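Local coordinates for putative NTP pyrophosphohydrolase (Exiguobacterium sibiricum 255-15, PDB 3NL9), which probably hydrolyses nucleoside triphosphates to monophosphates and pyrophosphate, as an all-helical, MazG-like NTP pyrophosphohydrolase, at residues Gly117-Ile122 against Ala161-Gln166. Sequence-based numbering, arbitrary orientation.
Sequences GPLFEI and AEVVRQ
An antiparallel helix pair joins the start of helix 117-128 to the C-terminal helix 156-170 in this all-helical MazG-clan fold, with Glu162 set among Pro118, Leu119 and Ile122. The local axes come within 10.2 Å at 162°, and the backbones are nearest at Leu119 and Glu162. The contact is made by side chains, carbon on carbon beside Leu119 and Ile122 and carbon against polar atoms at Pro118. Glu162 extends toward the facing helix, its CG trans to the backbone N, before a bend at chi2 (47°) turns the carboxylate along its own helix toward Arg165 and Gln166. The aliphatic part of the chain is thereby left against hydrophobic neighbours: Leu119 CD2 lies 3.5 Å from Glu162 CG, while Ile122 CD1 touches Glu162 CB at 3.7 Å. The same Leu119 methyl also meets Val163 CG2 at 4.1 Å, extending the apolar seam to one side. Leu119 and Val163 pack in addition on Thr99 and Leu91 of the second subunit, which places this flank of the pair at the dimer interface.

The carboxylate of the buried Glu162 is gripped from within its own helix. Arg165 binds it side-on: NE donates to Glu162 OE1 almost straight (171°) and within the guanidinium plane, whereas NH2 meets the syn lone pair of Glu162 OE2 on a more bent path. Gln166 NE2 gives its hydrogen to the anti lone pair of that OE2 at 3.0 Å, so three N-H bonds, two of them on OE2, hold the carboxylate's rotation and would be expected to stabilise its negative charge. Gln166 is itself tied through OE1 to the backbone N of Glu115, and Arg165 NH1 has a second acid in Glu169. Against this clamped group rests the proline ring, Pro118 CB lying 3.3 Å from Glu162 OE2.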
# COMPACT_ATOMS: atom_id res chain seq x y z
N GLY A 117 -7.55 3.80 10.76
CA GLY A 117 -9.00 3.89 10.53
C GLY A 117 -9.57 5.32 10.47
O GLY A 117 -10.25 5.68 9.50
N PRO A 118 -9.29 6.12 11.48
CA PRO A 118 -9.82 7.50 11.52
C PRO A 118 -9.25 8.39 10.44
O PRO A 118 -9.93 9.29 9.95
CB PRO A 118 -9.41 8.00 12.90
CG PRO A 118 -9.26 6.75 13.73
CD PRO A 118 -8.70 5.73 12.78
N LEU A 119 -7.98 8.16 10.07
CA LEU A 119 -7.39 8.90 8.98
C LEU A 119 -8.01 8.52 7.65
O LEU A 119 -8.33 9.38 6.83
CB LEU A 119 -5.87 8.68 8.96
CG LEU A 119 -5.06 9.13 10.19
CD1 LEU A 119 -3.60 8.55 10.12
CD2 LEU A 119 -5.02 10.65 10.31
N PHE A 120 -8.15 7.21 7.41
CA PHE A 120 -8.82 6.73 6.19
C PHE A 120 -10.26 7.32 6.11
O PHE A 120 -10.70 7.74 5.05
CB PHE A 120 -8.86 5.18 6.16
CG PHE A 120 -9.66 4.62 4.99
CD1 PHE A 120 -11.02 4.51 5.07
CD2 PHE A 120 -9.02 4.21 3.83
CE1 PHE A 120 -11.75 4.00 4.03
CE2 PHE A 120 -9.75 3.67 2.76
CZ PHE A 120 -11.11 3.57 2.86
N GLU A 121 -10.97 7.33 7.23
CA GLU A 121 -12.35 7.90 7.28
C GLU A 121 -12.40 9.36 6.80
O GLU A 121 -13.30 9.75 6.09
CB GLU A 121 -12.90 7.77 8.71
CG GLU A 121 -14.34 8.22 8.86
CD GLU A 121 -14.88 7.95 10.29
OE1 GLU A 121 -14.30 7.11 11.02
OE2 GLU A 121 -15.89 8.59 10.66
N ILE A 122 -11.40 10.15 7.20
CA ILE A 122 -11.32 11.56 6.78
C ILE A 122 -11.11 11.66 5.25
O ILE A 122 -11.78 12.45 4.55
CB ILE A 122 -10.20 12.31 7.60
CG1 ILE A 122 -10.67 12.47 9.04
CG2 ILE A 122 -9.88 13.65 6.95
CD1 ILE A 122 -9.56 12.70 10.03
N ALA A 161 -5.21 17.30 12.47
CA ALA A 161 -5.89 17.37 13.75
C ALA A 161 -6.11 15.98 14.35
O ALA A 161 -6.07 15.80 15.57
CB ALA A 161 -7.26 18.12 13.60
N GLU A 162 -6.35 15.00 13.48
CA GLU A 162 -6.52 13.59 13.90
C GLU A 162 -5.22 12.99 14.46
O GLU A 162 -5.25 12.25 15.47
CB GLU A 162 -7.06 12.76 12.71
CG GLU A 162 -7.23 11.23 12.94
CD GLU A 162 -7.95 10.86 14.24
OE1 GLU A 162 -8.92 11.56 14.65
OE2 GLU A 162 -7.56 9.84 14.85
N VAL A 163 -4.11 13.32 13.83
CA VAL A 163 -2.80 12.92 14.33
C VAL A 163 -2.60 13.50 15.74
O VAL A 163 -2.29 12.74 16.64
CB VAL A 163 -1.64 13.28 13.37
CG1 VAL A 163 -0.29 12.94 13.99
CG2 VAL A 163 -1.78 12.53 12.04
N VAL A 164 -2.82 14.81 15.92
CA VAL A 164 -2.72 15.47 17.26
C VAL A 164 -3.67 14.82 18.28
O VAL A 164 -3.29 14.60 19.43
CB VAL A 164 -2.99 17.00 17.18
CG1 VAL A 164 -2.97 17.67 18.59
CG2 VAL A 164 -1.97 17.68 16.27
N ARG A 165 -4.90 14.51 17.87
CA ARG A 165 -5.84 13.82 18.74
C ARG A 165 -5.28 12.47 19.24
O ARG A 165 -5.35 12.15 20.42
CB ARG A 165 -7.19 13.59 18.03
CG ARG A 165 -8.27 13.00 18.95
CD ARG A 165 -9.46 12.45 18.18
NE ARG A 165 -9.14 11.19 17.48
CZ ARG A 165 -8.97 10.01 18.08
NH1 ARG A 165 -9.08 9.90 19.41
NH2 ARG A 165 -8.68 8.94 17.34
N GLN A 166 -4.76 11.66 18.32
CA GLN A 166 -4.12 10.40 18.70
C GLN A 166 -2.90 10.58 19.61
O GLN A 166 -2.75 9.83 20.59
CB GLN A 166 -3.71 9.59 17.48
CG GLN A 166 -4.89 9.09 16.68
CD GLN A 166 -4.50 8.05 15.66
OE1 GLN A 166 -3.55 7.30 15.87
NE2 GLN A 166 -5.23 8.00 14.56